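Long-range contacts in serine-tRNA ligase (Naegleria fowleri, PDB 6BLJ), which probably attaches serine to its cognate tRNA at the expense of ATP, as a class II aminoacyl-tRNA synthetase, and holds AMP in its active site: residues R223-L228 with R450-I455; E355-S360 with E406-S411; E361-S366 with S443-T448; L367-R372 with L391-P396. One frame throughout, in Å; residues are numbered along the deposited sequence.

Interaction 1 of 4, residues R223-L228 with R450-I455; sequences RMNLAL and RTLCCI. With AMP (adenosine monophosphate), chain D.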
# COMPACT_ATOMS: atom_id res chain seq x y z
N ARG A 223 6.48 31.16 -14.83
CA ARG A 223 7.71 31.61 -15.48
C ARG A 223 8.88 31.61 -14.50
O ARG A 223 10.01 31.28 -14.88
CB ARG A 223 7.53 32.99 -16.12
CG ARG A 223 6.49 33.01 -17.24
CD ARG A 223 6.60 34.27 -18.09
NE ARG A 223 6.43 35.48 -17.30
CZ ARG A 223 7.35 36.43 -17.16
NH1 ARG A 223 8.54 36.32 -17.77
NH2 ARG A 223 7.09 37.49 -16.41
N MET A 224 8.63 31.93 -13.23
CA MET A 224 9.70 31.85 -12.24
C MET A 224 10.08 30.40 -11.94
O MET A 224 11.24 30.12 -11.61
CB MET A 224 9.30 32.58 -10.96
CG MET A 224 10.48 32.76 -10.01
SD MET A 224 10.12 33.73 -8.53
CE MET A 224 10.06 35.37 -9.21
N ASN A 225 9.11 29.50 -11.98
CA ASN A 225 9.40 28.08 -11.78
C ASN A 225 10.40 27.60 -12.82
O ASN A 225 11.40 26.96 -12.50
CB ASN A 225 8.10 27.26 -11.87
CG ASN A 225 8.16 25.94 -11.09
OD1 ASN A 225 8.89 25.82 -10.11
ND2 ASN A 225 7.40 24.95 -11.54
N LEU A 226 10.13 27.94 -14.09
CA LEU A 226 11.06 27.61 -15.16
C LEU A 226 12.39 28.32 -15.00
O LEU A 226 13.44 27.73 -15.27
CB LEU A 226 10.47 27.96 -16.53
CG LEU A 226 9.73 26.88 -17.29
CD1 LEU A 226 9.45 27.42 -18.67
CD2 LEU A 226 10.63 25.66 -17.39
N ALA A 227 12.36 29.60 -14.62
CA ALA A 227 13.61 30.34 -14.47
C ALA A 227 14.53 29.66 -13.46
O ALA A 227 15.74 29.54 -13.69
CB ALA A 227 13.31 31.79 -14.06
N LEU A 228 13.97 29.17 -12.34
CA LEU A 228 14.77 28.48 -11.34
C LEU A 228 15.41 27.22 -11.91
O LEU A 228 16.57 26.93 -11.63
CB LEU A 228 13.90 28.12 -10.13
CG LEU A 228 13.78 29.06 -8.93
CD1 LEU A 228 12.74 28.50 -7.96
CD2 LEU A 228 15.13 29.24 -8.23
N ARG A 450 8.98 24.49 -3.25
CA ARG A 450 9.34 24.98 -1.92
C ARG A 450 10.31 26.17 -1.99
O ARG A 450 10.26 27.06 -1.13
CB ARG A 450 9.94 23.85 -1.07
CG ARG A 450 10.17 24.20 0.41
CD ARG A 450 10.65 23.00 1.23
NE ARG A 450 9.62 21.96 1.29
CZ ARG A 450 9.72 20.88 2.06
NH1 ARG A 450 10.79 20.72 2.85
NH2 ARG A 450 8.73 19.99 2.08
N THR A 451 11.23 26.19 -2.96
CA THR A 451 12.09 27.36 -3.14
C THR A 451 11.26 28.58 -3.55
O THR A 451 11.53 29.70 -3.08
CB THR A 451 13.21 27.07 -4.15
OG1 THR A 451 14.06 26.03 -3.63
CG2 THR A 451 14.08 28.30 -4.43
N LEU A 452 10.22 28.39 -4.38
CA LEU A 452 9.32 29.50 -4.72
C LEU A 452 8.59 30.03 -3.48
O LEU A 452 8.42 31.25 -3.34
CB LEU A 452 8.27 29.07 -5.76
CG LEU A 452 8.62 28.86 -7.24
CD1 LEU A 452 7.36 28.41 -7.99
CD2 LEU A 452 9.22 30.13 -7.88
N CYS A 453 8.13 29.14 -2.59
CA CYS A 453 7.57 29.60 -1.32
C CYS A 453 8.55 30.49 -0.55
O CYS A 453 8.17 31.50 0.03
CB CYS A 453 7.19 28.40 -0.45
SG CYS A 453 5.83 27.42 -1.13
N CYS A 454 9.81 30.06 -0.48
CA CYS A 454 10.82 30.82 0.25
C CYS A 454 11.12 32.15 -0.42
O CYS A 454 11.29 33.17 0.25
CB CYS A 454 12.08 29.98 0.39
SG CYS A 454 13.30 30.66 1.54
N ILE A 455 11.19 32.15 -1.76
CA ILE A 455 11.46 33.40 -2.47
C ILE A 455 10.34 34.41 -2.23
O ILE A 455 10.60 35.56 -1.89
CB ILE A 455 11.66 33.13 -3.97
CG1 ILE A 455 12.99 32.42 -4.23
CG2 ILE A 455 11.56 34.45 -4.78
CD1 ILE A 455 13.18 32.00 -5.68
P AMP D . 14.60 14.63 0.51
O1P AMP D . 13.48 14.11 1.42
O2P AMP D . 14.93 13.87 -0.72
O3P AMP D . 15.82 14.92 1.36
O5' AMP D . 14.09 16.05 0.01
C5' AMP D . 14.93 16.91 -0.75
C4' AMP D . 14.30 18.28 -0.90
O4' AMP D . 13.14 18.20 -1.77
C3' AMP D . 13.76 18.89 0.38
O3' AMP D . 14.77 19.53 1.14
C2' AMP D . 12.68 19.83 -0.12
O2' AMP D . 13.27 21.03 -0.59
C1' AMP D . 12.13 19.06 -1.31
N9 AMP D . 10.93 18.25 -0.97
C8 AMP D . 10.92 17.04 -0.33
N7 AMP D . 9.72 16.53 -0.16
C5 AMP D . 8.88 17.47 -0.74
C6 AMP D . 7.48 17.53 -0.89
N6 AMP D . 6.64 16.56 -0.50
N1 AMP D . 6.96 18.63 -1.47
C2 AMP D . 7.79 19.58 -1.91
N3 AMP D . 9.12 19.63 -1.85
C4 AMP D . 9.61 18.54 -1.24
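Leu452 meets Met224, Asn225 and Leu228 where two helices of the class II synthetase fold, 220-238 and 448-458, pack in the protein interior. Its two methyls divide the work. CD2 slides past the Met224 chain, which is extended as far as SD, 3.6 Å from Met224 CG, and also reaches Leu228 CD1, while CD1 lies beside the Asn225 amide, 3.7 Å from Asn225 OD1. One turn on, Ile455 uses CG2 to touch Met224 SD and CD1 to approach Leu228 CD1. That same leucine methyl also rests 3.8 Å from Thr451 CG2. Met224 CG, anti to its own backbone N (chi1 -169°), places SD against both Leu452 CD2 and Ile455 CG2. The axes of segments 223-228 and 450-455 approach to 10.6 Å, their N-to-C directions 112° apart, and the junction is largely apolar. Polar groups at its margin are tied down elsewhere: Asn225 OD1 is hydrogen-bonded to Thr448 OG1, and Thr451 OG1 to Thr446 OG1 and Ala447 O. The same helix also carries Arg450 into the AMP pocket, where Glu406 forms a salt bridge with it and Phe328 a cation-pi contact. The nucleotide lies over one face of the Arg450 guanidinium, with AMP C2' 3.6 Å from Arg450 NH1.

Interaction 2 of 4, residues E355-S360 with E406-S411; sequences EMIGNS and ELVSCS. With AMP (adenosine monophosphate), chain D.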
# COMPACT_ATOMS: atom_id res chain seq x y z
N GLU A 355 32.20 19.93 -1.24
CA GLU A 355 31.99 20.67 -2.49
C GLU A 355 30.51 20.79 -2.82
O GLU A 355 30.04 21.86 -3.23
CB GLU A 355 32.73 19.98 -3.64
CG GLU A 355 32.42 20.59 -5.02
CD GLU A 355 33.11 19.88 -6.20
OE1 GLU A 355 34.32 19.59 -6.11
OE2 GLU A 355 32.41 19.60 -7.20
N MET A 356 29.74 19.71 -2.61
CA MET A 356 28.33 19.70 -3.00
C MET A 356 27.49 20.58 -2.09
O MET A 356 26.62 21.32 -2.57
CB MET A 356 27.80 18.26 -3.02
CG MET A 356 28.46 17.41 -4.13
SD MET A 356 28.22 15.64 -3.93
CE MET A 356 26.46 15.49 -4.33
N ILE A 357 27.69 20.49 -0.77
CA ILE A 357 26.94 21.40 0.09
C ILE A 357 27.39 22.83 -0.19
O ILE A 357 26.58 23.75 -0.17
CB ILE A 357 27.08 21.01 1.58
CG1 ILE A 357 26.06 21.77 2.45
CG2 ILE A 357 28.51 21.24 2.11
CD1 ILE A 357 24.61 21.50 2.08
N GLY A 358 28.68 23.02 -0.54
CA GLY A 358 29.15 24.34 -0.94
C GLY A 358 28.48 24.86 -2.20
O GLY A 358 28.22 26.06 -2.33
N ASN A 359 28.22 23.98 -3.17
CA ASN A 359 27.47 24.37 -4.37
C ASN A 359 26.08 24.88 -4.01
O ASN A 359 25.61 25.89 -4.54
CB ASN A 359 27.38 23.20 -5.35
CG ASN A 359 28.71 22.87 -6.01
OD1 ASN A 359 29.62 23.70 -6.05
ND2 ASN A 359 28.83 21.66 -6.53
N SER A 360 25.37 24.16 -3.13
CA SER A 360 24.02 24.57 -2.76
C SER A 360 24.04 25.90 -2.00
O SER A 360 23.20 26.77 -2.24
CB SER A 360 23.34 23.48 -1.94
OG SER A 360 23.20 22.30 -2.72
N GLU A 406 13.82 23.01 6.01
CA GLU A 406 14.75 22.38 5.08
C GLU A 406 14.37 22.67 3.63
O GLU A 406 13.20 22.55 3.23
CB GLU A 406 14.81 20.87 5.34
CG GLU A 406 13.58 20.07 4.93
CD GLU A 406 12.41 20.17 5.91
OE1 GLU A 406 12.51 20.93 6.90
OE2 GLU A 406 11.39 19.49 5.67
N LEU A 407 15.37 23.07 2.84
CA LEU A 407 15.28 23.22 1.39
C LEU A 407 16.18 22.23 0.66
O LEU A 407 15.93 21.94 -0.52
CB LEU A 407 15.72 24.63 0.95
CG LEU A 407 14.78 25.81 1.09
CD1 LEU A 407 15.30 27.01 0.28
CD2 LEU A 407 13.43 25.39 0.61
N VAL A 408 17.23 21.75 1.32
CA VAL A 408 18.30 20.95 0.73
C VAL A 408 18.70 19.87 1.71
O VAL A 408 18.80 20.12 2.92
CB VAL A 408 19.53 21.83 0.38
CG1 VAL A 408 20.77 20.96 0.13
CG2 VAL A 408 19.23 22.72 -0.82
N SER A 409 18.91 18.66 1.21
CA SER A 409 19.62 17.62 1.94
C SER A 409 20.80 17.13 1.09
O SER A 409 20.69 17.00 -0.14
CB SER A 409 18.68 16.46 2.29
OG SER A 409 18.22 15.86 1.09
N CYS A 410 21.92 16.88 1.75
CA CYS A 410 23.18 16.50 1.11
C CYS A 410 23.75 15.33 1.90
O CYS A 410 23.98 15.46 3.10
CB CYS A 410 24.15 17.69 1.09
SG CYS A 410 25.83 17.38 0.49
N SER A 411 23.98 14.19 1.24
CA SER A 411 24.38 12.96 1.91
C SER A 411 25.57 12.31 1.22
O SER A 411 25.62 12.24 -0.02
CB SER A 411 23.23 11.93 1.95
OG SER A 411 22.08 12.46 2.58
P AMP D . 14.60 14.63 0.51
O1P AMP D . 13.48 14.11 1.42
O2P AMP D . 14.93 13.87 -0.72
O3P AMP D . 15.82 14.92 1.36
O5' AMP D . 14.09 16.05 0.01
C5' AMP D . 14.93 16.91 -0.75
C4' AMP D . 14.30 18.28 -0.90
O4' AMP D . 13.14 18.20 -1.77
C3' AMP D . 13.76 18.89 0.38
O3' AMP D . 14.77 19.53 1.14
C2' AMP D . 12.68 19.83 -0.12
O2' AMP D . 13.27 21.03 -0.59
C1' AMP D . 12.13 19.06 -1.31
N9 AMP D . 10.93 18.25 -0.97
C8 AMP D . 10.92 17.04 -0.33
N7 AMP D . 9.72 16.53 -0.16
C5 AMP D . 8.88 17.47 -0.74
C6 AMP D . 7.48 17.53 -0.89
N6 AMP D . 6.64 16.56 -0.50
N1 AMP D . 6.96 18.63 -1.47
C2 AMP D . 7.79 19.58 -1.91
N3 AMP D . 9.12 19.63 -1.85
C4 AMP D . 9.61 18.54 -1.24
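Cys410 projects from strand 404-412 against the flank of helix 348-366, and each atom of its short side chain has a helix partner. Its CB is met by the far methyl of Ile357, Ile357 CD1 lying 4.0 Å from Cys410 CB. SG, swung to the far side from the backbone N (chi1 174°), reaches the helix backbone itself, with Cys410 SG 3.8 Å from Ile357 N, and it also touches Ile357 CB and Met356 CB. Ile357 bends at chi2 (61°), which brings CD1 to the strand, Ile357 CD1 lying 4.3 Å from Val408 CG1. That valine methyl is also 4.0 Å from Ser360 OG, a van der Waals contact; the hydroxyl itself is hydrogen-bonded to Thr444 O on the adjoining strand. Segments 355-360 and 406-411 run nearly antiparallel, at 167°. Ser409 points away from the helix, and Ser409 OG donates to AMP O3P over 2.6 Å; Leu407 O accepts from AMP O2' at 2.8 Å. A classic beta bulge sets Leu407 and Val408 opposite the single residue Leu391. One face of the strand thus packs on a helix while Ser409, on the other, serves the nucleotide, an arrangement characteristic of the antiparallel active-site sheet of class II aminoacyl-tRNA synthetases.

Interaction 3 of 4, residues E361-S366 with S443-T448; sequences EAFYQS and STLTAT. With AMP (adenosine monophosphate), chain D.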
# COMPACT_ATOMS: atom_id res chain seq x y z
N GLU A 361 25.01 26.06 -1.10
CA GLU A 361 25.18 27.33 -0.39
C GLU A 361 25.41 28.48 -1.36
O GLU A 361 24.78 29.54 -1.24
CB GLU A 361 26.35 27.23 0.59
CG GLU A 361 26.08 26.37 1.81
CD GLU A 361 27.15 26.59 2.85
OE1 GLU A 361 27.18 27.69 3.44
OE2 GLU A 361 27.97 25.67 3.07
N ALA A 362 26.34 28.31 -2.32
CA ALA A 362 26.56 29.36 -3.32
C ALA A 362 25.28 29.63 -4.11
O ALA A 362 24.99 30.78 -4.47
CB ALA A 362 27.70 28.98 -4.26
N PHE A 363 24.49 28.59 -4.37
CA PHE A 363 23.24 28.80 -5.11
C PHE A 363 22.30 29.72 -4.34
O PHE A 363 21.80 30.71 -4.88
CB PHE A 363 22.58 27.46 -5.42
CG PHE A 363 21.35 27.58 -6.30
CD1 PHE A 363 21.48 27.83 -7.66
CD2 PHE A 363 20.08 27.42 -5.77
CE1 PHE A 363 20.36 27.92 -8.47
CE2 PHE A 363 18.95 27.51 -6.59
CZ PHE A 363 19.10 27.77 -7.94
N TYR A 364 22.05 29.40 -3.06
CA TYR A 364 21.10 30.21 -2.28
C TYR A 364 21.66 31.58 -1.93
O TYR A 364 20.89 32.55 -1.85
CB TYR A 364 20.63 29.43 -1.04
CG TYR A 364 19.74 28.30 -1.51
CD1 TYR A 364 18.43 28.56 -1.93
CD2 TYR A 364 20.24 27.01 -1.66
CE1 TYR A 364 17.63 27.56 -2.44
CE2 TYR A 364 19.42 25.98 -2.16
CZ TYR A 364 18.12 26.27 -2.55
OH TYR A 364 17.30 25.30 -3.05
N GLN A 365 22.97 31.69 -1.71
CA GLN A 365 23.54 33.03 -1.60
C GLN A 365 23.26 33.84 -2.86
O GLN A 365 22.92 35.03 -2.78
CB GLN A 365 25.04 32.98 -1.32
CG GLN A 365 25.41 32.45 0.05
CD GLN A 365 26.89 32.09 0.11
OE1 GLN A 365 27.69 32.66 -0.63
NE2 GLN A 365 27.25 31.14 0.97
N SER A 366 23.39 33.23 -4.05
CA SER A 366 23.15 34.00 -5.27
C SER A 366 21.70 34.44 -5.36
O SER A 366 21.40 35.45 -5.99
CB SER A 366 23.54 33.20 -6.52
OG SER A 366 22.56 32.22 -6.85
N SER A 443 22.90 15.52 -3.45
CA SER A 443 22.49 16.74 -2.76
C SER A 443 21.49 17.50 -3.62
O SER A 443 21.75 17.75 -4.80
CB SER A 443 23.68 17.65 -2.46
OG SER A 443 23.20 18.82 -1.80
N THR A 444 20.37 17.88 -3.02
CA THR A 444 19.49 18.85 -3.65
C THR A 444 20.28 20.06 -4.11
O THR A 444 21.16 20.54 -3.40
CB THR A 444 18.43 19.35 -2.67
OG1 THR A 444 17.97 18.28 -1.83
CG2 THR A 444 17.27 20.02 -3.44
N LEU A 445 19.96 20.56 -5.30
CA LEU A 445 20.24 21.96 -5.58
C LEU A 445 19.00 22.80 -5.30
O LEU A 445 19.01 23.64 -4.40
CB LEU A 445 20.73 22.20 -7.02
CG LEU A 445 21.34 23.60 -7.19
CD1 LEU A 445 22.70 23.70 -6.46
CD2 LEU A 445 21.51 24.02 -8.63
N THR A 446 17.91 22.55 -6.03
CA THR A 446 16.67 23.25 -5.73
C THR A 446 15.46 22.39 -6.09
O THR A 446 15.36 21.88 -7.21
CB THR A 446 16.62 24.62 -6.44
OG1 THR A 446 15.38 25.28 -6.15
CG2 THR A 446 16.76 24.50 -7.96
N ALA A 447 14.56 22.25 -5.12
CA ALA A 447 13.21 21.77 -5.36
C ALA A 447 12.32 23.00 -5.51
O ALA A 447 12.21 23.80 -4.57
CB ALA A 447 12.75 20.87 -4.21
N THR A 448 11.73 23.19 -6.69
CA THR A 448 11.35 24.56 -7.04
C THR A 448 10.08 25.04 -6.35
O THR A 448 10.00 26.22 -6.02
CB THR A 448 11.25 24.72 -8.57
OG1 THR A 448 10.26 23.82 -9.09
CG2 THR A 448 12.62 24.44 -9.23
P AMP D . 14.60 14.63 0.51
O1P AMP D . 13.48 14.11 1.42
O2P AMP D . 14.93 13.87 -0.72
O3P AMP D . 15.82 14.92 1.36
O5' AMP D . 14.09 16.05 0.01
C5' AMP D . 14.93 16.91 -0.75
C4' AMP D . 14.30 18.28 -0.90
O4' AMP D . 13.14 18.20 -1.77
C3' AMP D . 13.76 18.89 0.38
O3' AMP D . 14.77 19.53 1.14
C2' AMP D . 12.68 19.83 -0.12
O2' AMP D . 13.27 21.03 -0.59
C1' AMP D . 12.13 19.06 -1.31
N9 AMP D . 10.93 18.25 -0.97
C8 AMP D . 10.92 17.04 -0.33
N7 AMP D . 9.72 16.53 -0.16
C5 AMP D . 8.88 17.47 -0.74
C6 AMP D . 7.48 17.53 -0.89
N6 AMP D . 6.64 16.56 -0.50
N1 AMP D . 6.96 18.63 -1.47
C2 AMP D . 7.79 19.58 -1.91
N3 AMP D . 9.12 19.63 -1.85
C4 AMP D . 9.61 18.54 -1.24
O HOH W 1 15.11 23.55 -2.60
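Phe363 and Leu445 bury the largest areas here, packing the C-terminal end of helix 348-366 onto strand 436-447 of the class II catalytic sheet, where that strand turns a corner at a classic beta bulge formed by Leu445 and Thr446 opposite Ile336. The leucine comes over one face of the phenyl ring in a CH-pi contact: Leu445 CD2 is 4.2 Å from the centroid of the Phe363 ring and 19° off its normal. Its other methyl, Leu445 CD1, lies 3.9 Å from Phe363 CB, leaving the two side chains roughly at right angles. A trans chi1 (-174°) sends the Phe363 ring toward the strand, where Phe363 CE2 meets Thr446 CB at 3.7 Å. Tyr231 and Phe235 of helix 220-238 also contact this ring, the latter edge-to-face.

Tyr364, the third main contributor, brings the polar link. Tyr364 OH donates to Leu445 O over 2.7 Å, in the carbonyl plane and on a lone pair, with a C=O...donor angle of 140°. Phe363 CD2 sits above the centre of the Tyr364 ring, while Tyr364 CZ lies in plane at the edge of the Phe363 ring. At the end of the strand, in the N-cap position of helix 448-458, Ala447 CB touches the AMP ribose, 3.5 Å from AMP C1'. A single water reaches back from this residue: it donates to Tyr364 OH at 2.8 Å and accepts from Ala447 N at 2.9 Å.

Interaction 4 of 4, residues L367-R372 with L391-P396; sequences LGIPYR and LEAWFP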
# COMPACT_ATOMS: atom_id res chain seq x y z
N LEU A 367 20.78 33.70 -4.74
CA LEU A 367 19.37 34.07 -4.71
C LEU A 367 19.02 35.04 -3.58
O LEU A 367 17.88 35.49 -3.52
CB LEU A 367 18.49 32.81 -4.58
CG LEU A 367 18.44 31.92 -5.82
CD1 LEU A 367 17.83 30.59 -5.47
CD2 LEU A 367 17.63 32.59 -6.93
N GLY A 368 19.98 35.38 -2.73
CA GLY A 368 19.67 36.20 -1.56
C GLY A 368 18.76 35.51 -0.55
O GLY A 368 17.97 36.18 0.12
N ILE A 369 18.87 34.20 -0.41
CA ILE A 369 18.03 33.44 0.52
C ILE A 369 18.85 33.16 1.78
O ILE A 369 19.86 32.45 1.70
CB ILE A 369 17.56 32.12 -0.12
CG1 ILE A 369 16.64 32.38 -1.32
CG2 ILE A 369 16.84 31.26 0.91
CD1 ILE A 369 15.37 33.11 -0.97
N PRO A 370 18.44 33.67 2.95
CA PRO A 370 19.18 33.34 4.18
C PRO A 370 18.93 31.90 4.56
O PRO A 370 17.87 31.34 4.25
CB PRO A 370 18.59 34.30 5.23
CG PRO A 370 17.66 35.20 4.49
CD PRO A 370 17.24 34.45 3.26
N TYR A 371 19.93 31.28 5.20
CA TYR A 371 19.82 29.87 5.55
C TYR A 371 20.77 29.55 6.70
O TYR A 371 21.60 30.36 7.11
CB TYR A 371 20.11 28.95 4.35
CG TYR A 371 21.52 29.06 3.86
CD1 TYR A 371 21.85 29.92 2.81
CD2 TYR A 371 22.54 28.36 4.48
CE1 TYR A 371 23.15 30.05 2.38
CE2 TYR A 371 23.85 28.49 4.05
CZ TYR A 371 24.15 29.32 2.99
OH TYR A 371 25.46 29.45 2.58
N ARG A 372 20.65 28.31 7.19
CA ARG A 372 21.64 27.75 8.09
C ARG A 372 21.93 26.32 7.64
O ARG A 372 21.06 25.66 7.05
CB ARG A 372 21.15 27.78 9.56
CG ARG A 372 19.90 26.90 9.83
CD ARG A 372 19.31 27.14 11.23
NE ARG A 372 18.27 26.15 11.56
CZ ARG A 372 17.58 26.14 12.71
NH1 ARG A 372 17.83 27.06 13.62
NH2 ARG A 372 16.66 25.21 12.95
N LEU A 391 20.39 22.14 4.36
CA LEU A 391 20.28 23.59 4.34
C LEU A 391 18.84 23.94 4.69
O LEU A 391 17.92 23.51 3.99
CB LEU A 391 20.63 24.19 2.98
CG LEU A 391 22.03 24.10 2.39
CD1 LEU A 391 22.12 25.03 1.17
CD2 LEU A 391 23.04 24.49 3.43
N GLU A 392 18.66 24.69 5.77
CA GLU A 392 17.35 25.16 6.20
C GLU A 392 17.27 26.65 5.94
O GLU A 392 18.10 27.41 6.44
CB GLU A 392 17.11 24.85 7.69
CG GLU A 392 17.13 23.34 8.04
CD GLU A 392 16.86 23.09 9.52
OE1 GLU A 392 16.97 24.03 10.34
OE2 GLU A 392 16.57 21.93 9.86
N ALA A 393 16.29 27.07 5.15
CA ALA A 393 16.15 28.46 4.76
C ALA A 393 15.17 29.19 5.68
O ALA A 393 14.31 28.58 6.32
CB ALA A 393 15.68 28.59 3.31
N TRP A 394 15.32 30.51 5.71
CA TRP A 394 14.48 31.41 6.49
C TRP A 394 13.14 31.66 5.81
O TRP A 394 13.09 32.07 4.65
CB TRP A 394 15.25 32.73 6.66
CG TRP A 394 14.57 33.85 7.38
CD1 TRP A 394 14.14 35.03 6.84
CD2 TRP A 394 14.28 33.92 8.78
NE1 TRP A 394 13.59 35.83 7.82
CE2 TRP A 394 13.66 35.17 9.02
CE3 TRP A 394 14.47 33.04 9.86
CZ2 TRP A 394 13.24 35.56 10.29
CZ3 TRP A 394 14.05 33.44 11.13
CH2 TRP A 394 13.45 34.70 11.33
N PHE A 395 12.05 31.45 6.55
CA PHE A 395 10.69 31.72 6.09
C PHE A 395 10.07 32.78 6.99
O PHE A 395 9.49 32.46 8.04
CB PHE A 395 9.83 30.44 6.10
CG PHE A 395 10.12 29.49 4.96
CD1 PHE A 395 11.21 28.63 5.00
CD2 PHE A 395 9.29 29.46 3.84
CE1 PHE A 395 11.46 27.76 3.96
CE2 PHE A 395 9.53 28.58 2.79
CZ PHE A 395 10.62 27.73 2.85
N PRO A 396 10.19 34.07 6.64
CA PRO A 396 9.74 35.14 7.57
C PRO A 396 8.24 35.18 7.80
O PRO A 396 7.78 35.86 8.73
CB PRO A 396 10.23 36.44 6.89
CG PRO A 396 10.33 36.09 5.42
CD PRO A 396 10.75 34.61 5.38
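Arg372 and Glu392 form a salt bridge on one face of an antiparallel beta hairpin made by strands 371-375 and 387-394. A single carboxylate oxygen takes both bonds: Glu392 OE1 lies 2.8 Å from Arg372 NE and 2.9 Å from Arg372 NH2, approached nearly head-on to its C-O bond. The oxygen is almost in the guanidinium plane, at its edge, and the carboxylate is turned 31° from that plane. Arg372 leaves the backbone with CG between N and the carbonyl carbon (chi1 64°) and then runs extended to NE, which carries its charged end across to the neighbouring strand.

The same two residues are a hydrogen-bonded pair of the ladder. Arg372 N donates to Glu392 O at 2.8 Å, and Glu392 N returns a bond to Arg372 O at 2.9 Å. Next comes the non-hydrogen-bonded pair of Tyr371 and Ala393, and then Trp394 N donates to Pro370 O from 42° above the carbonyl plane.

On the face bearing Tyr371 the contacts become apolar. Its ring runs alongside Leu391 in the same direction, with Tyr371 CD2 4.0 Å from Leu391 CD2. The phenol oxygen is hydrogen-bonded to Glu361 and Gln365 of helix 348-366, which packs on this face. Ile369 CG2 meets Ala393 CB, and both touch Cys454 of helix 448-458. At the open end of the hairpin Pro370 crosses Trp394, whose indole nitrogen bonds to Arg177 O; here Pro370 CB lies 4.0 Å from Trp394 CB.

Interactions 2 and 3 use successive parts of helix 348-366 on neighbouring strands of one sheet, paired where Thr444 N meets Ser409 O. Interaction 4 continues that sheet: strand 387-394 lies next to strand 404-412 of interaction 2, and Leu391 also packs on Tyr364 of interaction 3. Helix 448-458 of interaction 1 follows directly on strand 436-447 of interaction 3 and reaches the hairpin of interaction 4. In interactions 1 to 3 every touching residue is buried, and each contact has a residue against AMP; the first two join their segments by packing, the third adds a tyrosine hydrogen bond. Interaction 4 combines backbone pairing and a partly exposed salt bridge with buried apolar packing.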